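Local coordinates for protein D-glycero-alpha-D-manno-heptose 7-phosphate kinase (PDB 4N3O) that catalyses the ATP-dependent phosphorylation of D-glycero-alpha-D-manno-heptose 7-phosphate at C-1, a step toward GDP-heptose for the capsule polysaccharide, at residues 30-35 against 178-183; 202-207 against 326-331; 207-212 against 275-280. One frame throughout, in Å; residues are numbered along the deposited sequence.

Interaction 1: 30-35 against 178-183; sequences KYTGYV and YNNKRV
Tyr31 and Tyr178 meet edge to face where two antiparallel strands come side by side: the rim of the Tyr31 ring points at the flat of the Tyr178 ring. The planes stand 75° apart with ring centroids at 5.6 Å, and Tyr31 CD1 comes to 3.9 Å from Tyr178 CE1. Both side chains leave the same side of the sheet from a non-hydrogen-bonded pair whose CA atoms are 4.4 Å apart. In Tyr31, CG lies anti to the backbone N (chi1 -173°), which swings the ring across toward Tyr178, CD1 edge leading. Lys30 and Asn179 run side by side in the same direction, and the lysine's extended methylene chain lies along the amide, CD at 3.5 Å from Asn179 OD1. Between the backbones, Asn179 N donates to Lys30 O, a bond whose modelled length is doubtfully short; Tyr178 CA also approaches that oxygen, at 3.2 Å from Lys30 O. Thr32 and Asn180 cross at about a right angle. The threonine hydroxyl donates to the amide oxygen, with Thr32 OG1 at 2.6 Å from Asn180 OD1, a C=O...donor angle of 142° and the donor somewhat tilted from the carbonyl plane. Thr32 CG2 also comes close to Asn180 OD1, at 3.1 Å, a tight approach. Asn179 and Asn180 both have left-handed helical backbone angles, and they turn the chain from strand 172-178 into strand 182-188. Tyr31 O accepts a hydrogen bond from Thr22 OG1, a residue that probably contributes to the substrate site. Lys181 and Arg182 both face Tyr178, a classic beta bulge closing this antiparallel hairpin, whose first strand pairs with strand 31-40 in the large mixed sheet of the GHMP kinase fold.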
# COMPACT_ATOMS: atom_id res chain seq x y z
N LYS A 30 4.57 7.47 37.75
CA LYS A 30 3.97 8.67 37.15
C LYS A 30 3.55 8.33 35.70
O LYS A 30 3.53 9.19 34.82
CB LYS A 30 4.91 9.88 37.22
CG LYS A 30 5.34 10.24 38.64
CD LYS A 30 6.28 11.43 38.67
CE LYS A 30 6.72 11.74 40.09
NZ LYS A 30 7.65 12.91 40.12
N TYR A 31 3.19 7.06 35.51
CA TYR A 31 2.76 6.53 34.22
C TYR A 31 1.44 7.18 33.81
O TYR A 31 0.40 6.94 34.43
CB TYR A 31 2.62 5.01 34.37
CG TYR A 31 2.34 4.21 33.12
CD1 TYR A 31 3.37 3.83 32.26
CD2 TYR A 31 1.05 3.78 32.82
CE1 TYR A 31 3.12 3.08 31.12
CE2 TYR A 31 0.79 3.02 31.69
CZ TYR A 31 1.82 2.68 30.84
OH TYR A 31 1.56 1.92 29.72
N THR A 32 1.50 8.03 32.78
CA THR A 32 0.32 8.73 32.28
C THR A 32 -0.57 7.83 31.41
O THR A 32 -1.79 7.97 31.38
CB THR A 32 0.72 9.95 31.43
OG1 THR A 32 1.66 10.76 32.16
CG2 THR A 32 -0.50 10.79 31.04
N GLY A 33 0.06 6.91 30.69
CA GLY A 33 -0.68 5.99 29.83
C GLY A 33 0.19 5.47 28.70
O GLY A 33 1.42 5.52 28.78
N TYR A 34 -0.46 4.98 27.65
CA TYR A 34 0.27 4.44 26.51
C TYR A 34 -0.50 4.62 25.24
O TYR A 34 -1.69 4.90 25.24
CB TYR A 34 0.49 2.93 26.67
CG TYR A 34 -0.75 2.11 26.40
CD1 TYR A 34 -1.65 1.81 27.41
CD2 TYR A 34 -1.03 1.63 25.11
CE1 TYR A 34 -2.79 1.05 27.16
CE2 TYR A 34 -2.18 0.89 24.85
CZ TYR A 34 -3.05 0.60 25.89
OH TYR A 34 -4.19 -0.14 25.66
N VAL A 35 0.21 4.45 24.14
CA VAL A 35 -0.39 4.49 22.83
C VAL A 35 0.44 3.55 21.94
O VAL A 35 1.67 3.45 22.08
CB VAL A 35 -0.48 5.93 22.25
CG1 VAL A 35 0.89 6.54 22.04
CG2 VAL A 35 -1.23 5.94 20.93
N TYR A 178 5.10 9.28 30.91
CA TYR A 178 5.43 9.47 32.31
C TYR A 178 5.31 10.94 32.73
O TYR A 178 5.95 11.83 32.16
CB TYR A 178 6.84 8.94 32.61
CG TYR A 178 6.95 7.45 32.47
CD1 TYR A 178 6.67 6.61 33.55
CD2 TYR A 178 7.32 6.86 31.26
CE1 TYR A 178 6.77 5.24 33.43
CE2 TYR A 178 7.43 5.48 31.14
CZ TYR A 178 7.15 4.68 32.22
OH TYR A 178 7.24 3.31 32.11
N ASN A 179 4.44 11.16 33.72
CA ASN A 179 4.21 12.48 34.29
C ASN A 179 3.86 13.53 33.22
O ASN A 179 4.24 14.70 33.33
CB ASN A 179 5.43 12.91 35.12
CG ASN A 179 5.11 13.93 36.20
OD1 ASN A 179 6.01 14.41 36.89
ND2 ASN A 179 3.83 14.25 36.38
N ASN A 180 3.13 13.08 32.19
CA ASN A 180 2.69 13.93 31.08
C ASN A 180 3.83 14.73 30.47
O ASN A 180 3.61 15.79 29.87
CB ASN A 180 1.61 14.91 31.55
CG ASN A 180 0.47 14.23 32.29
OD1 ASN A 180 0.59 13.09 32.73
ND2 ASN A 180 -0.63 14.95 32.47
N LYS A 181 5.06 14.22 30.61
CA LYS A 181 6.24 14.94 30.15
C LYS A 181 7.12 14.02 29.29
O LYS A 181 7.20 14.18 28.07
CB LYS A 181 7.00 15.48 31.39
CG LYS A 181 7.76 16.78 31.21
CD LYS A 181 8.83 16.74 30.14
CE LYS A 181 9.54 18.08 30.06
NZ LYS A 181 10.57 18.12 28.98
N ARG A 182 7.75 13.03 29.93
CA ARG A 182 8.63 12.09 29.23
C ARG A 182 7.89 11.05 28.39
O ARG A 182 7.16 10.20 28.91
CB ARG A 182 9.54 11.37 30.24
CG ARG A 182 10.81 12.14 30.61
CD ARG A 182 11.53 11.52 31.80
NE ARG A 182 11.52 10.05 31.77
CZ ARG A 182 10.70 9.27 32.48
NH1 ARG A 182 9.81 9.79 33.32
NH2 ARG A 182 10.77 7.95 32.35
N VAL A 183 8.08 11.13 27.08
CA VAL A 183 7.49 10.17 26.17
C VAL A 183 8.59 9.18 25.86
O VAL A 183 9.62 9.54 25.30
CB VAL A 183 7.00 10.79 24.85
CG1 VAL A 183 6.37 9.72 23.96
CG2 VAL A 183 6.02 11.93 25.10

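Interaction 2: 202-207 against 326-331; sequences TVLYFT and YVQDFS
Leu204, Tyr205 and Phe206 pair with Tyr326, Val327 and Gln328, joining a central strand to the edge strand of the antiparallel sheet in the ferredoxin-like C-terminal part of this GHMP kinase. Backbone bonds come first: Phe206 N reaches Tyr326 O at 2.9 Å, Tyr326 N returns to Phe206 O at 2.9 Å, and Gln328 N meets Leu204 O at 2.8 Å, almost straight at 173°. Among the aromatic contacts, the Phe206 and Tyr326 side chains point the same way, their planes 24° apart but slid until the rings barely overlap. What covers the Tyr326 face is instead Phe206 CB, a CH-pi contact 4.2 Å from the ring centroid. Among apolar contacts, Val327 CG2 lies 4.0 Å from Tyr205 CD1, while Phe330 crosses Leu204 at about a right angle, its CE1 3.8 Å from Leu204 CB. Tyr205 OH is hydrogen-bonded to Gly325 N, and Thr202 OG1 to Leu198 O. Where the strands diverge, one water spans the gap, accepting from Leu204 N at 2.8 Å and donating to Gln328 O at 2.8 Å.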
# COMPACT_ATOMS: atom_id res chain seq x y z
N THR A 202 -8.23 -6.48 8.77
CA THR A 202 -8.75 -5.15 8.96
C THR A 202 -9.26 -4.44 7.72
O THR A 202 -8.78 -4.65 6.62
CB THR A 202 -7.70 -4.25 9.70
OG1 THR A 202 -6.48 -4.19 8.97
CG2 THR A 202 -7.38 -4.79 11.08
N VAL A 203 -10.25 -3.59 7.94
CA VAL A 203 -10.86 -2.77 6.91
C VAL A 203 -10.93 -1.33 7.40
O VAL A 203 -11.36 -1.06 8.51
CB VAL A 203 -12.28 -3.23 6.60
CG1 VAL A 203 -12.96 -2.25 5.65
CG2 VAL A 203 -12.28 -4.63 6.03
N LEU A 204 -10.49 -0.41 6.57
CA LEU A 204 -10.49 1.02 6.89
C LEU A 204 -11.54 1.68 6.00
O LEU A 204 -11.46 1.57 4.78
CB LEU A 204 -9.10 1.60 6.58
CG LEU A 204 -8.93 3.10 6.83
CD1 LEU A 204 -9.26 3.44 8.27
CD2 LEU A 204 -7.52 3.56 6.47
N TYR A 205 -12.52 2.34 6.60
CA TYR A 205 -13.61 2.96 5.85
C TYR A 205 -13.81 4.43 6.20
O TYR A 205 -14.02 4.77 7.35
CB TYR A 205 -14.89 2.20 6.18
CG TYR A 205 -16.16 2.77 5.57
CD1 TYR A 205 -16.42 2.64 4.21
CD2 TYR A 205 -17.14 3.37 6.37
CE1 TYR A 205 -17.59 3.13 3.65
CE2 TYR A 205 -18.31 3.87 5.83
CZ TYR A 205 -18.53 3.74 4.47
OH TYR A 205 -19.68 4.23 3.91
N PHE A 206 -13.73 5.29 5.19
CA PHE A 206 -14.02 6.71 5.35
C PHE A 206 -15.50 6.86 5.10
O PHE A 206 -16.01 6.45 4.06
CB PHE A 206 -13.20 7.57 4.41
CG PHE A 206 -11.77 7.74 4.85
CD1 PHE A 206 -11.41 8.77 5.71
CD2 PHE A 206 -10.78 6.86 4.42
CE1 PHE A 206 -10.10 8.93 6.12
CE2 PHE A 206 -9.47 7.02 4.83
CZ PHE A 206 -9.13 8.06 5.68
N THR A 207 -16.17 7.49 6.05
CA THR A 207 -17.63 7.60 6.05
C THR A 207 -18.32 8.61 5.15
O THR A 207 -19.38 8.29 4.58
CB THR A 207 -18.09 7.95 7.47
OG1 THR A 207 -17.59 9.24 7.82
CG2 THR A 207 -17.59 6.91 8.47
N TYR A 326 -16.16 5.23 1.46
CA TYR A 326 -15.32 4.36 0.65
C TYR A 326 -14.32 3.65 1.53
O TYR A 326 -13.88 4.16 2.56
CB TYR A 326 -14.62 5.12 -0.48
CG TYR A 326 -13.58 6.10 -0.05
CD1 TYR A 326 -12.25 5.71 0.11
CD2 TYR A 326 -13.91 7.44 0.17
CE1 TYR A 326 -11.27 6.61 0.50
CE2 TYR A 326 -12.94 8.37 0.55
CZ TYR A 326 -11.62 7.95 0.73
OH TYR A 326 -10.66 8.86 1.12
N VAL A 327 -14.00 2.43 1.11
CA VAL A 327 -13.03 1.60 1.78
C VAL A 327 -11.65 1.97 1.25
O VAL A 327 -11.47 2.15 0.05
CB VAL A 327 -13.34 0.11 1.52
CG1 VAL A 327 -12.20 -0.78 2.00
CG2 VAL A 327 -14.66 -0.28 2.19
N GLN A 328 -10.68 2.10 2.15
CA GLN A 328 -9.33 2.45 1.77
C GLN A 328 -8.38 1.31 2.10
O GLN A 328 -8.13 1.04 3.27
CB GLN A 328 -8.90 3.72 2.51
CG GLN A 328 -7.47 4.16 2.23
CD GLN A 328 -7.27 4.58 0.78
OE1 GLN A 328 -7.85 5.56 0.32
NE2 GLN A 328 -6.44 3.85 0.06
N ASP A 329 -7.87 0.64 1.08
CA ASP A 329 -6.89 -0.42 1.27
C ASP A 329 -5.60 0.25 1.74
O ASP A 329 -5.33 1.40 1.42
CB ASP A 329 -6.56 -1.16 -0.05
CG ASP A 329 -7.71 -2.05 -0.56
OD1 ASP A 329 -8.75 -2.22 0.13
OD2 ASP A 329 -7.56 -2.60 -1.69
N PHE A 330 -4.80 -0.50 2.49
CA PHE A 330 -3.54 -0.01 2.98
C PHE A 330 -2.71 -1.16 3.50
O PHE A 330 -3.22 -2.23 3.74
CB PHE A 330 -3.79 0.96 4.15
CG PHE A 330 -4.26 0.28 5.39
CD1 PHE A 330 -5.59 -0.00 5.58
CD2 PHE A 330 -3.35 -0.09 6.39
CE1 PHE A 330 -6.03 -0.63 6.74
CE2 PHE A 330 -3.77 -0.73 7.54
CZ PHE A 330 -5.12 -1.00 7.72
N SER A 331 -1.42 -0.90 3.72
CA SER A 331 -0.51 -1.85 4.35
C SER A 331 0.13 -1.09 5.51
O SER A 331 0.12 0.14 5.52
CB SER A 331 0.65 -2.18 3.42
OG SER A 331 0.22 -2.40 2.12
O HOH W 1 -9.09 -1.31 4.33

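Interaction 3: 207-212 against 275-280; sequences TNITRE and NDELER
With CG1 turned anti to the carbonyl carbon (chi1 -73°) and the chain straight beyond it (chi2 176°), Ile209 drives its CD1 tip at the first turn of helix 276-287. There Ile209 CD1 sits 3.6 Å from Leu278 CD2 and 3.8 Å from Glu277 CG, touching a methyl on one residue and the aliphatic part of the other. The second branch, Ile209 CG2, lies 3.8 Å from Asn275 ND2. Asn275 holds its CG anti to the backbone N (chi1 -174°), a rotation that bends OD1 back to the helix start: as the N-cap, Asn275 OD1 accepts from Glu277 N in a weak bond of 3.3 Å. The aliphatic stem of Arg211 slides past the same amide in the opposite direction. Arg211 CD lies over the amide carbon at a modelled 3.2 Å from Asn275 CG, shorter than normal contact and so doubtful in detail. No hydrogen bond spans the two segments, so van der Waals contacts carry the interaction. Thr207 CG2 meets the same leucine methyl, 3.9 Å from Leu278 CD2, while the threonine hydroxyl accepts a weak bond from Ile209 N, the link of an ST turn. Glu277 is steadied from within the helix: its OE2 forms a salt bridge with Arg280 NH1 at 2.9 Å, and Arg280 NH2 reaches on to Glu323 OE2. The loop that leaves strand 202-206 is thus laid against the N-terminal end of helix 276-287, its start paired with Gly302 just ahead of strand 303-308, and Ile209 also touches Gln324 just before strand 326-327.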
# COMPACT_ATOMS: atom_id res chain seq x y z
N THR A 207 -16.17 7.49 6.05
CA THR A 207 -17.63 7.60 6.05
C THR A 207 -18.32 8.61 5.15
O THR A 207 -19.38 8.29 4.58
CB THR A 207 -18.09 7.95 7.47
OG1 THR A 207 -17.59 9.24 7.82
CG2 THR A 207 -17.59 6.91 8.47
N ASN A 208 -17.76 9.81 5.04
CA ASN A 208 -18.36 10.92 4.29
C ASN A 208 -19.72 11.25 4.89
O ASN A 208 -20.68 11.52 4.18
CB ASN A 208 -18.47 10.62 2.78
CG ASN A 208 -17.11 10.49 2.11
OD1 ASN A 208 -16.06 10.74 2.73
ND2 ASN A 208 -17.11 10.10 0.84
N ILE A 209 -19.78 11.22 6.21
CA ILE A 209 -20.99 11.53 6.96
C ILE A 209 -20.96 12.98 7.43
O ILE A 209 -19.90 13.60 7.55
CB ILE A 209 -21.12 10.60 8.20
CG1 ILE A 209 -21.50 9.19 7.77
CG2 ILE A 209 -22.20 11.11 9.16
CD1 ILE A 209 -21.56 8.20 8.92
N THR A 210 -22.16 13.51 7.66
CA THR A 210 -22.35 14.84 8.22
C THR A 210 -23.45 14.62 9.25
O THR A 210 -24.58 14.26 8.89
CB THR A 210 -22.77 15.87 7.15
OG1 THR A 210 -23.96 15.43 6.50
CG2 THR A 210 -21.66 16.03 6.11
N ARG A 211 -23.13 14.77 10.54
CA ARG A 211 -24.12 14.49 11.58
C ARG A 211 -25.23 15.54 11.62
O ARG A 211 -25.05 16.67 11.19
CB ARG A 211 -23.45 14.34 12.96
CG ARG A 211 -24.39 13.75 14.02
CD ARG A 211 -23.66 13.07 15.18
NE ARG A 211 -23.20 13.95 16.25
CZ ARG A 211 -23.91 14.25 17.34
NH1 ARG A 211 -23.38 15.04 18.27
NH2 ARG A 211 -25.14 13.77 17.52
N GLU A 212 -26.40 15.12 12.12
CA GLU A 212 -27.56 16.00 12.23
C GLU A 212 -28.31 15.70 13.53
O GLU A 212 -27.85 14.90 14.35
CB GLU A 212 -28.48 15.84 11.01
CG GLU A 212 -28.89 14.40 10.69
CD GLU A 212 -29.86 14.30 9.52
OE1 GLU A 212 -30.74 15.18 9.38
OE2 GLU A 212 -29.75 13.32 8.75
N ASN A 275 -24.29 8.95 17.28
CA ASN A 275 -24.75 9.31 15.94
C ASN A 275 -25.53 8.14 15.33
O ASN A 275 -25.08 7.00 15.36
CB ASN A 275 -23.56 9.69 15.06
CG ASN A 275 -23.99 10.22 13.70
OD1 ASN A 275 -25.18 10.40 13.44
ND2 ASN A 275 -23.02 10.49 12.85
N ASP A 276 -26.70 8.44 14.78
CA ASP A 276 -27.57 7.41 14.19
C ASP A 276 -26.97 6.77 12.93
O ASP A 276 -27.11 5.57 12.73
CB ASP A 276 -28.96 7.98 13.87
CG ASP A 276 -29.63 8.61 15.09
OD1 ASP A 276 -28.96 8.76 16.14
OD2 ASP A 276 -30.83 8.98 14.99
N GLU A 277 -26.30 7.56 12.11
CA GLU A 277 -25.72 7.06 10.85
C GLU A 277 -24.43 6.24 11.07
O GLU A 277 -24.18 5.29 10.34
CB GLU A 277 -25.50 8.22 9.87
CG GLU A 277 -25.31 7.79 8.41
CD GLU A 277 -26.58 7.21 7.77
OE1 GLU A 277 -27.57 6.91 8.48
OE2 GLU A 277 -26.59 7.05 6.54
N LEU A 278 -23.61 6.63 12.05
CA LEU A 278 -22.41 5.86 12.39
C LEU A 278 -22.85 4.55 13.03
O LEU A 278 -22.33 3.49 12.69
CB LEU A 278 -21.49 6.61 13.36
CG LEU A 278 -20.63 7.77 12.83
CD1 LEU A 278 -19.91 8.46 13.98
CD2 LEU A 278 -19.62 7.29 11.80
N GLU A 279 -23.80 4.64 13.95
CA GLU A 279 -24.33 3.46 14.64
C GLU A 279 -24.92 2.46 13.62
O GLU A 279 -24.80 1.24 13.79
CB GLU A 279 -25.39 3.88 15.67
CG GLU A 279 -25.97 2.76 16.53
CD GLU A 279 -26.99 3.28 17.56
OE1 GLU A 279 -27.28 4.50 17.58
OE2 GLU A 279 -27.50 2.46 18.35
N ARG A 280 -25.54 2.99 12.56
CA ARG A 280 -26.12 2.15 11.54
C ARG A 280 -24.98 1.48 10.75
O ARG A 280 -25.07 0.32 10.41
CB ARG A 280 -27.00 2.96 10.58
CG ARG A 280 -28.14 2.12 9.99
CD ARG A 280 -28.80 2.69 8.74
NE ARG A 280 -28.16 2.25 7.48
CZ ARG A 280 -27.32 2.97 6.74
NH1 ARG A 280 -26.98 4.20 7.08
NH2 ARG A 280 -26.83 2.45 5.62

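How the interactions relate
Interaction 1 comes first along the chain and lies in the large mixed sheet, on the opposite side of the chain's centre from interaction 2; their centres are about 31 Å apart. Interaction 3 is about 33 Å from interaction 1 between centres, but only about 17 Å from interaction 2. The latter two share Thr207, where strand 202-206 passes into the loop; interaction 3 starts on this last residue of 202-207, and both its segments precede 326-331. Asn208 also packs on Tyr326. The four-stranded sheet and helix 276-287 are thereby tied together, while Thr22 near Tyr31 and Ser114 near Phe206 place interactions 1 and 2 beside the probable substrate and ATP sites respectively.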